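Local coordinates for probable molybdopterin-guanine dinucleotide biosynthesis protein A (Aquifex aeolicus, PDB 2E8B) that probably transfers a GMP moiety from GTP to the molybdenum-molybdopterin cofactor, forming the guanine dinucleotide form used by molybdenum enzymes, at residues E56-R64 against A72-S82; S12-L20 against H94-G105. All coordinates share one frame; numbering follows the deposited sequence.

Contact 1 (E56-R64 against A72-S82); sequences EVYIVAKDR and APVVLDEFEES
Ala72 touches Ile59 at the start of this parallel pairing, its CB lying 4.0 Å from Ile59 CG1, while the Pro73 ring sets CG against CD2 of Tyr58, the two side chains crossing at about a right angle. The carbonyl of Pro73 takes the N-H of Ile59, and from there strand 74-76 runs beside strand 56-61: Ile59 O accepts from Val75 N at 2.7 Å, Val75 O receives Ala61 N in a longer bond, and Ala61 O receives Asp77 N. Val74 shares a face with Ile59 and Ala61. Val74 O accepts a hydrogen bond from Arg64 NH2 at 3.1 Å; the arginine and valine side chains pass each other pointing opposite ways, and the arginine bends at chi3 (-74°), which brings the guanidinium edge-on to that oxygen. A water joins Arg64 NE to Val74 N. On the other face Val75 CG2 comes 3.6 Å from Tyr58 CB, and Thr90 and His94 of helix 84-94 cover the valine. Lys62 then lies alongside Asp77, both pointing the same way: the lysine bends at its last torsion (chi4 -64°), and NZ forms a salt bridge with Asp77 OD2, weak as a hydrogen bond. Lys62 NZ also donates to Phe79 O at 2.8 Å and Glu81 O at 2.7 Å, from above both carbonyl planes. Asp77 OD1 takes Phe79 N at 3.0 Å, an Asx turn. One ammonium group thus pins the curled 77-82 loop by two carbonyls and a carboxylate, which probably helps set the position of Asp77, a predicted GTP-binding residue.

Contact 2 (S12-L20 against H94-G105); sequences SKVNTCYVL and HAKEENVFVLSG
OE1 of Glu97 takes the backbone N-H of Asn15 at 3.1 Å and accepts a second hydrogen bond from a water that also donates to Asn99 O and accepts from Thr16 N. Glu97 OE2 receives Asn15 ND2 at 3.1 Å, nearly straight (169°) and in the amide plane; both oxygens use their syn lone pairs, clasping Asn15 by backbone and side chain together. With an alanine in place of Glu97, Asn15 would probably lose the acceptor of both its N-H groups, its amide then free to turn. Beyond it, strands 16-20 and 99-104 run parallel through five backbone bonds, from Phe101 N-Thr16 O to Gly105 N-Leu20 O. Tyr18 presents its ring edge to Val100, Tyr18 CE1 lying 3.9 Å from Val100 CB, and a water 2.6 Å from Tyr18 OH also meets Thr16 OG1 and accepts from Lys96 N. On the Tyr18 face, Leu20 CD1 packs on Val102 CG1. On the opposite face Cys17 SG meets Phe101 CD1 at 4.0 Å, with Ala50 of helix 32-51 against the cysteine. The pairing ends at Leu20, a predicted GTP-binding residue, beside Asp106, predicted to bind GTP and magnesium, as in the parallel-stranded nucleotide-binding core of GT-A-type nucleotidyltransferases.

From the N terminus, segment 12-20 enters strand 16-22, and the chain passes through helix 32-51 into strand 56-61. Contact 1 then closes a short loop of seven residues, without helix or strand, before strand 74-76. Helix 84-94 follows and leads to strand 99-104, where contact 2 closes a far larger loop of 73 residues, with contact 1 nested inside it. The four strands, neighbours in the order 74-76, 56-61, 16-22, 99-104, form a parallel run within a mixed sheet. Tyr58 O to Val19 N at 2.8 Å, a probable hydrogen bond, joins the two contacts at the middle of that run, where strands 56-61 and 16-22 lie side by side.

Contact 1 (E56-R64 against A72-S82)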
loop_
_atom_site.group_PDB
_atom_site.type_symbol
_atom_site.label_atom_id
_atom_site.label_comp_id
_atom_site.label_asym_id
_atom_site.label_seq_id
_atom_site.Cartn_x
_atom_site.Cartn_y
_atom_site.Cartn_z
ATOM N N GLU A 56 0.015 -5.331 -13.296
ATOM C CA GLU A 56 0.649 -6.254 -12.364
ATOM C C GLU A 56 0.419 -5.823 -10.921
ATOM O O GLU A 56 0.558 -4.647 -10.582
ATOM C CB GLU A 56 2.148 -6.343 -12.643
ATOM C CG GLU A 56 2.473 -6.759 -14.070
ATOM C CD GLU A 56 3.940 -7.078 -14.268
ATOM O OE1 GLU A 56 4.788 -6.227 -13.924
ATOM O OE2 GLU A 56 4.242 -8.181 -14.774
ATOM N N VAL A 57 0.055 -6.788 -10.083
ATOM C CA VAL A 57 -0.194 -6.538 -8.667
ATOM C C VAL A 57 0.524 -7.599 -7.847
ATOM O O VAL A 57 0.387 -8.790 -8.108
ATOM C CB VAL A 57 -1.700 -6.608 -8.339
ATOM C CG1 VAL A 57 -1.928 -6.284 -6.873
ATOM C CG2 VAL A 57 -2.469 -5.642 -9.218
ATOM N N TYR A 58 1.293 -7.161 -6.858
ATOM C CA TYR A 58 2.017 -8.087 -6.003
ATOM C C TYR A 58 1.594 -7.906 -4.559
ATOM O O TYR A 58 1.180 -6.819 -4.155
ATOM C CB TYR A 58 3.526 -7.854 -6.091
ATOM C CG TYR A 58 4.087 -7.921 -7.491
ATOM C CD1 TYR A 58 4.137 -6.786 -8.293
ATOM C CD2 TYR A 58 4.547 -9.125 -8.019
ATOM C CE1 TYR A 58 4.631 -6.842 -9.588
ATOM C CE2 TYR A 58 5.045 -9.195 -9.321
ATOM C CZ TYR A 58 5.082 -8.047 -10.096
ATOM O OH TYR A 58 5.562 -8.093 -11.385
ATOM N N ILE A 59 1.689 -8.984 -3.792
ATOM C CA ILE A 59 1.359 -8.942 -2.378
ATOM C C ILE A 59 2.688 -8.966 -1.637
ATOM O O ILE A 59 3.529 -9.828 -1.890
ATOM C CB ILE A 59 0.547 -10.178 -1.947
ATOM C CG1 ILE A 59 -0.760 -10.256 -2.738
ATOM C CG2 ILE A 59 0.300 -10.130 -0.449
ATOM C CD1 ILE A 59 -1.741 -9.137 -2.440
ATOM N N VAL A 60 2.897 -8.005 -0.747
ATOM C CA VAL A 60 4.125 -7.974 0.028
ATOM C C VAL A 60 3.798 -8.602 1.377
ATOM O O VAL A 60 2.959 -8.090 2.119
ATOM C CB VAL A 60 4.624 -6.534 0.245
ATOM C CG1 VAL A 60 5.830 -6.541 1.178
ATOM C CG2 VAL A 60 4.989 -5.896 -1.093
ATOM N N ALA A 61 4.443 -9.723 1.686
ATOM C CA ALA A 61 4.191 -10.411 2.948
ATOM C C ALA A 61 5.424 -11.166 3.429
ATOM O O ALA A 61 6.325 -11.457 2.645
ATOM C CB ALA A 61 3.028 -11.374 2.786
ATOM N N LYS A 62 5.454 -11.484 4.721
ATOM C CA LYS A 62 6.580 -12.216 5.309
ATOM C C LYS A 62 6.414 -13.729 5.167
ATOM O O LYS A 62 7.369 -14.490 5.349
ATOM C CB LYS A 62 6.729 -11.873 6.801
ATOM C CG LYS A 62 7.016 -10.407 7.108
ATOM C CD LYS A 62 7.320 -10.219 8.581
ATOM C CE LYS A 62 7.522 -8.751 8.935
ATOM N NZ LYS A 62 8.707 -8.164 8.244
ATOM N N ASP A 63 5.198 -14.163 4.843
ATOM C CA ASP A 63 4.906 -15.587 4.696
ATOM C C ASP A 63 4.107 -15.836 3.417
ATOM O O ASP A 63 2.953 -15.424 3.307
ATOM C CB ASP A 63 4.108 -16.073 5.909
ATOM C CG ASP A 63 4.044 -17.584 6.002
ATOM O OD1 ASP A 63 3.745 -18.235 4.985
ATOM O OD2 ASP A 63 4.285 -18.121 7.102
ATOM N N ARG A 64 4.720 -16.515 2.455
ATOM C CA ARG A 64 4.060 -16.793 1.185
ATOM C C ARG A 64 2.844 -17.719 1.295
ATOM O O ARG A 64 1.786 -17.426 0.737
ATOM C CB ARG A 64 5.069 -17.371 0.184
ATOM C CG ARG A 64 4.472 -17.686 -1.178
ATOM C CD ARG A 64 5.536 -17.978 -2.231
ATOM N NE ARG A 64 6.235 -16.771 -2.673
ATOM C CZ ARG A 64 7.500 -16.483 -2.376
ATOM N NH1 ARG A 64 8.217 -17.315 -1.632
ATOM N NH2 ARG A 64 8.051 -15.365 -2.829
ATOM N N ALA A 72 -2.194 -15.110 -5.810
ATOM C CA ALA A 72 -1.407 -13.990 -6.309
ATOM C C ALA A 72 0.090 -14.114 -6.065
ATOM O O ALA A 72 0.536 -14.821 -5.161
ATOM C CB ALA A 72 -1.908 -12.704 -5.680
ATOM N N PRO A 73 0.891 -13.410 -6.878
ATOM C CA PRO A 73 2.347 -13.447 -6.729
ATOM C C PRO A 73 2.749 -12.685 -5.467
ATOM O O PRO A 73 2.303 -11.557 -5.250
ATOM C CB PRO A 73 2.841 -12.776 -8.007
ATOM C CG PRO A 73 1.763 -11.793 -8.307
ATOM C CD PRO A 73 0.500 -12.579 -8.031
ATOM N N VAL A 74 3.586 -13.307 -4.645
ATOM C CA VAL A 74 4.040 -12.703 -3.398
ATOM C C VAL A 74 5.490 -12.250 -3.444
ATOM O O VAL A 74 6.372 -13.003 -3.858
ATOM C CB VAL A 74 3.914 -13.699 -2.219
ATOM C CG1 VAL A 74 4.447 -13.064 -0.939
ATOM C CG2 VAL A 74 2.469 -14.129 -2.042
ATOM N N VAL A 75 5.733 -11.010 -3.032
ATOM C CA VAL A 75 7.089 -10.490 -2.969
ATOM C C VAL A 75 7.417 -10.621 -1.488
ATOM O O VAL A 75 6.763 -10.017 -0.640
ATOM C CB VAL A 75 7.169 -9.020 -3.427
ATOM C CG1 VAL A 75 8.578 -8.490 -3.214
ATOM C CG2 VAL A 75 6.800 -8.923 -4.906
ATOM N N LEU A 76 8.418 -11.438 -1.186
ATOM C CA LEU A 76 8.799 -11.718 0.191
ATOM C C LEU A 76 9.518 -10.640 0.992
ATOM O O LEU A 76 10.558 -10.124 0.586
ATOM C CB LEU A 76 9.641 -12.997 0.228
ATOM C CG LEU A 76 9.914 -13.602 1.603
ATOM C CD1 LEU A 76 8.616 -14.143 2.168
ATOM C CD2 LEU A 76 10.945 -14.712 1.490
ATOM N N ASP A 77 8.939 -10.319 2.145
ATOM C CA ASP A 77 9.498 -9.366 3.096
ATOM C C ASP A 77 10.321 -10.302 3.986
ATOM O O ASP A 77 9.765 -11.062 4.783
ATOM C CB ASP A 77 8.359 -8.714 3.885
ATOM C CG ASP A 77 8.840 -7.942 5.101
ATOM O OD1 ASP A 77 10.024 -8.067 5.474
ATOM O OD2 ASP A 77 8.010 -7.220 5.696
ATOM N N GLU A 78 11.642 -10.249 3.835
ATOM C CA GLU A 78 12.541 -11.134 4.570
ATOM C C GLU A 78 12.959 -10.677 5.967
ATOM O O GLU A 78 13.696 -11.378 6.658
ATOM C CB GLU A 78 13.784 -11.396 3.714
ATOM C CG GLU A 78 13.439 -11.753 2.271
ATOM C CD GLU A 78 14.657 -11.928 1.384
ATOM O OE1 GLU A 78 15.301 -12.996 1.458
ATOM O OE2 GLU A 78 14.971 -10.993 0.618
ATOM N N PHE A 79 12.494 -9.509 6.383
ATOM C CA PHE A 79 12.829 -8.984 7.701
ATOM C C PHE A 79 11.967 -9.613 8.787
ATOM O O PHE A 79 10.829 -10.013 8.538
ATOM C CB PHE A 79 12.634 -7.470 7.728
ATOM C CG PHE A 79 13.608 -6.721 6.872
ATOM C CD1 PHE A 79 13.377 -6.563 5.509
ATOM C CD2 PHE A 79 14.765 -6.179 7.425
ATOM C CE1 PHE A 79 14.281 -5.875 4.704
ATOM C CE2 PHE A 79 15.673 -5.491 6.635
ATOM C CZ PHE A 79 15.432 -5.337 5.269
ATOM N N GLU A 80 12.520 -9.691 9.993
ATOM C CA GLU A 80 11.807 -10.247 11.138
ATOM C C GLU A 80 10.860 -9.190 11.710
ATOM O O GLU A 80 9.716 -9.487 12.064
ATOM C CB GLU A 80 12.802 -10.677 12.223
ATOM C CG GLU A 80 13.793 -11.745 11.788
ATOM C CD GLU A 80 13.132 -13.079 11.490
ATOM O OE1 GLU A 80 12.453 -13.620 12.387
ATOM O OE2 GLU A 80 13.296 -13.589 10.360
ATOM N N GLU A 81 11.344 -7.956 11.801
ATOM C CA GLU A 81 10.537 -6.862 12.325
ATOM C C GLU A 81 9.383 -6.520 11.398
ATOM O O GLU A 81 9.535 -6.514 10.178
ATOM C CB GLU A 81 11.388 -5.609 12.522
ATOM C CG GLU A 81 12.272 -5.623 13.750
ATOM C CD GLU A 81 13.129 -4.381 13.829
ATOM O OE1 GLU A 81 13.966 -4.193 12.923
ATOM O OE2 GLU A 81 12.963 -3.591 14.784
ATOM N N SER A 82 8.231 -6.225 11.988
ATOM C CA SER A 82 7.054 -5.870 11.214
ATOM C C SER A 82 6.818 -4.365 11.295
ATOM O O SER A 82 6.279 -3.862 12.280
ATOM C CB SER A 82 5.831 -6.620 11.742
ATOM O OG SER A 82 4.663 -6.264 11.024
HETATM O O HOH W 1 9.914 -13.558 5.710
HETATM O O HOH W 2 4.296 -16.109 -4.727
#

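Contact 2 (S12-L20 against H94-G105)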
loop_
_atom_site.group_PDB
_atom_site.type_symbol
_atom_site.label_atom_id
_atom_site.label_comp_id
_atom_site.label_asym_id
_atom_site.label_seq_id
_atom_site.Cartn_x
_atom_site.Cartn_y
_atom_site.Cartn_z
ATOM N N SER A 12 -2.083 6.365 -17.358
ATOM C CA SER A 12 -1.034 6.413 -16.348
ATOM C C SER A 12 0.071 5.426 -16.679
ATOM O O SER A 12 -0.197 4.314 -17.139
ATOM C CB SER A 12 -1.603 6.102 -14.965
ATOM O OG SER A 12 -0.563 6.060 -14.005
ATOM N N LYS A 13 1.314 5.839 -16.454
ATOM C CA LYS A 13 2.460 4.982 -16.724
ATOM C C LYS A 13 2.762 4.097 -15.525
ATOM O O LYS A 13 3.701 3.302 -15.546
ATOM C CB LYS A 13 3.685 5.825 -17.085
ATOM C CG LYS A 13 3.601 6.482 -18.457
ATOM C CD LYS A 13 3.550 5.443 -19.573
ATOM C CE LYS A 13 3.603 6.097 -20.947
ATOM N NZ LYS A 13 3.577 5.096 -22.053
ATOM N N VAL A 14 1.967 4.249 -14.471
ATOM C CA VAL A 14 2.134 3.426 -13.283
ATOM C C VAL A 14 1.313 2.173 -13.572
ATOM O O VAL A 14 0.083 2.192 -13.496
ATOM C CB VAL A 14 1.594 4.136 -12.017
ATOM C CG1 VAL A 14 1.751 3.227 -10.801
ATOM C CG2 VAL A 14 2.344 5.445 -11.794
ATOM N N ASN A 15 1.998 1.094 -13.935
ATOM C CA ASN A 15 1.333 -0.158 -14.271
ATOM C C ASN A 15 1.408 -1.233 -13.194
ATOM O O ASN A 15 0.786 -2.287 -13.329
ATOM C CB ASN A 15 1.922 -0.726 -15.566
ATOM C CG ASN A 15 1.764 0.215 -16.741
ATOM O OD1 ASN A 15 0.649 0.576 -17.116
ATOM N ND2 ASN A 15 2.885 0.614 -17.332
ATOM N N THR A 16 2.162 -0.981 -12.126
ATOM C CA THR A 16 2.292 -1.982 -11.074
ATOM C C THR A 16 1.892 -1.461 -9.696
ATOM O O THR A 16 2.066 -0.283 -9.384
ATOM C CB THR A 16 3.733 -2.530 -11.015
ATOM O OG1 THR A 16 4.598 -1.560 -10.417
ATOM C CG2 THR A 16 4.237 -2.823 -12.422
ATOM N N CYS A 17 1.351 -2.357 -8.878
ATOM C CA CYS A 17 0.910 -2.010 -7.535
ATOM C C CYS A 17 1.337 -3.070 -6.528
ATOM O O CYS A 17 1.319 -4.268 -6.822
ATOM C CB CYS A 17 -0.615 -1.872 -7.513
ATOM S SG CYS A 17 -1.384 -1.508 -5.905
ATOM N N TYR A 18 1.709 -2.617 -5.336
ATOM C CA TYR A 18 2.121 -3.509 -4.265
ATOM C C TYR A 18 1.128 -3.390 -3.126
ATOM O O TYR A 18 0.918 -2.307 -2.596
ATOM C CB TYR A 18 3.514 -3.130 -3.778
ATOM C CG TYR A 18 4.565 -3.420 -4.805
ATOM C CD1 TYR A 18 4.852 -2.496 -5.802
ATOM C CD2 TYR A 18 5.224 -4.649 -4.825
ATOM C CE1 TYR A 18 5.762 -2.783 -6.803
ATOM C CE2 TYR A 18 6.143 -4.952 -5.823
ATOM C CZ TYR A 18 6.404 -4.012 -6.810
ATOM O OH TYR A 18 7.302 -4.291 -7.803
ATOM N N VAL A 19 0.502 -4.509 -2.779
ATOM C CA VAL A 19 -0.466 -4.545 -1.694
ATOM C C VAL A 19 0.280 -5.050 -0.470
ATOM O O VAL A 19 0.787 -6.174 -0.461
ATOM C CB VAL A 19 -1.640 -5.492 -2.026
ATOM C CG1 VAL A 19 -2.576 -5.602 -0.835
ATOM C CG2 VAL A 19 -2.389 -4.978 -3.245
ATOM N N LEU A 20 0.354 -4.211 0.558
ATOM C CA LEU A 20 1.071 -4.552 1.782
ATOM C C LEU A 20 0.237 -5.392 2.744
ATOM O O LEU A 20 -0.762 -4.922 3.282
ATOM C CB LEU A 20 1.547 -3.270 2.478
ATOM C CG LEU A 20 2.327 -2.301 1.586
ATOM C CD1 LEU A 20 2.825 -1.114 2.404
ATOM C CD2 LEU A 20 3.507 -3.028 0.955
ATOM N N HIS A 94 11.792 -4.317 -5.233
ATOM C CA HIS A 94 11.279 -5.195 -6.277
ATOM C C HIS A 94 10.817 -4.437 -7.519
ATOM O O HIS A 94 10.869 -4.968 -8.622
ATOM C CB HIS A 94 10.104 -6.016 -5.732
ATOM C CG HIS A 94 9.500 -6.953 -6.730
ATOM N ND1 HIS A 94 10.030 -8.194 -7.007
ATOM C CD2 HIS A 94 8.404 -6.830 -7.516
ATOM C CE1 HIS A 94 9.287 -8.798 -7.917
ATOM N NE2 HIS A 94 8.293 -7.989 -8.243
ATOM N N ALA A 95 10.364 -3.200 -7.328
ATOM C CA ALA A 95 9.852 -2.371 -8.423
ATOM C C ALA A 95 10.620 -2.503 -9.737
ATOM O O ALA A 95 11.846 -2.431 -9.755
ATOM C CB ALA A 95 9.820 -0.913 -7.988
ATOM N N LYS A 96 9.885 -2.692 -10.831
ATOM C CA LYS A 96 10.485 -2.822 -12.156
ATOM C C LYS A 96 10.286 -1.543 -12.967
ATOM O O LYS A 96 10.828 -1.404 -14.065
ATOM C CB LYS A 96 9.871 -4.006 -12.908
ATOM C CG LYS A 96 9.878 -5.316 -12.133
ATOM C CD LYS A 96 11.262 -5.670 -11.607
ATOM C CE LYS A 96 11.223 -6.963 -10.800
ATOM N NZ LYS A 96 12.485 -7.188 -10.042
ATOM N N GLU A 97 9.495 -0.620 -12.427
ATOM C CA GLU A 97 9.242 0.659 -13.084
ATOM C C GLU A 97 9.651 1.767 -12.112
ATOM O O GLU A 97 9.804 1.518 -10.918
ATOM C CB GLU A 97 7.761 0.798 -13.454
ATOM C CG GLU A 97 7.246 -0.274 -14.411
ATOM C CD GLU A 97 5.882 0.068 -14.988
ATOM O OE1 GLU A 97 4.969 0.403 -14.207
ATOM O OE2 GLU A 97 5.719 -0.003 -16.225
ATOM N N GLU A 98 9.823 2.982 -12.623
ATOM C CA GLU A 98 10.252 4.112 -11.797
ATOM C C GLU A 98 9.263 4.551 -10.720
ATOM O O GLU A 98 9.666 5.017 -9.652
ATOM C CB GLU A 98 10.591 5.312 -12.687
ATOM C CG GLU A 98 11.035 6.545 -11.915
ATOM C CD GLU A 98 12.224 6.268 -11.012
ATOM O OE1 GLU A 98 13.280 5.850 -11.530
ATOM O OE2 GLU A 98 12.100 6.468 -9.784
ATOM N N ASN A 99 7.974 4.419 -11.004
ATOM C CA ASN A 99 6.944 4.799 -10.047
ATOM C C ASN A 99 5.967 3.641 -9.892
ATOM O O ASN A 99 5.498 3.083 -10.884
ATOM C CB ASN A 99 6.206 6.046 -10.538
ATOM C CG ASN A 99 7.128 7.230 -10.723
ATOM O OD1 ASN A 99 7.761 7.693 -9.774
ATOM N ND2 ASN A 99 7.215 7.729 -11.953
ATOM N N VAL A 100 5.672 3.271 -8.650
ATOM C CA VAL A 100 4.751 2.174 -8.402
ATOM C C VAL A 100 3.709 2.569 -7.369
ATOM O O VAL A 100 3.944 3.449 -6.536
ATOM C CB VAL A 100 5.498 0.907 -7.907
ATOM C CG1 VAL A 100 6.538 0.476 -8.941
ATOM C CG2 VAL A 100 6.154 1.175 -6.560
ATOM N N PHE A 101 2.543 1.933 -7.439
ATOM C CA PHE A 101 1.496 2.232 -6.482
ATOM C C PHE A 101 1.672 1.352 -5.251
ATOM O O PHE A 101 2.145 0.213 -5.344
ATOM C CB PHE A 101 0.108 1.997 -7.086
ATOM C CG PHE A 101 -0.962 2.828 -6.445
ATOM C CD1 PHE A 101 -1.609 2.391 -5.297
ATOM C CD2 PHE A 101 -1.274 4.087 -6.951
ATOM C CE1 PHE A 101 -2.548 3.197 -4.654
ATOM C CE2 PHE A 101 -2.212 4.902 -6.316
ATOM C CZ PHE A 101 -2.849 4.453 -5.162
ATOM N N VAL A 102 1.311 1.899 -4.095
ATOM C CA VAL A 102 1.401 1.186 -2.827
ATOM C C VAL A 102 0.017 1.270 -2.208
ATOM O O VAL A 102 -0.574 2.350 -2.120
ATOM C CB VAL A 102 2.440 1.833 -1.892
ATOM C CG1 VAL A 102 2.401 1.162 -0.523
ATOM C CG2 VAL A 102 3.831 1.698 -2.497
ATOM N N LEU A 103 -0.497 0.125 -1.777
ATOM C CA LEU A 103 -1.839 0.060 -1.228
ATOM C C LEU A 103 -1.876 -0.872 -0.024
ATOM O O LEU A 103 -1.546 -2.050 -0.138
ATOM C CB LEU A 103 -2.778 -0.444 -2.333
ATOM C CG LEU A 103 -4.297 -0.410 -2.211
ATOM C CD1 LEU A 103 -4.777 1.015 -1.969
ATOM C CD2 LEU A 103 -4.900 -0.954 -3.508
ATOM N N SER A 104 -2.266 -0.341 1.131
ATOM C CA SER A 104 -2.356 -1.151 2.342
ATOM C C SER A 104 -3.443 -2.212 2.157
ATOM O O SER A 104 -4.492 -1.944 1.569
ATOM C CB SER A 104 -2.692 -0.261 3.541
ATOM O OG SER A 104 -2.712 -1.016 4.736
ATOM N N GLY A 105 -3.191 -3.417 2.658
ATOM C CA GLY A 105 -4.169 -4.482 2.514
ATOM C C GLY A 105 -5.280 -4.515 3.551
ATOM O O GLY A 105 -6.047 -5.479 3.594
HETATM O O HOH W 3 6.045 3.965 -13.559
HETATM O O HOH W 4 4.491 0.865 -11.803
HETATM O O HOH W 5 6.963 -3.304 -10.238
#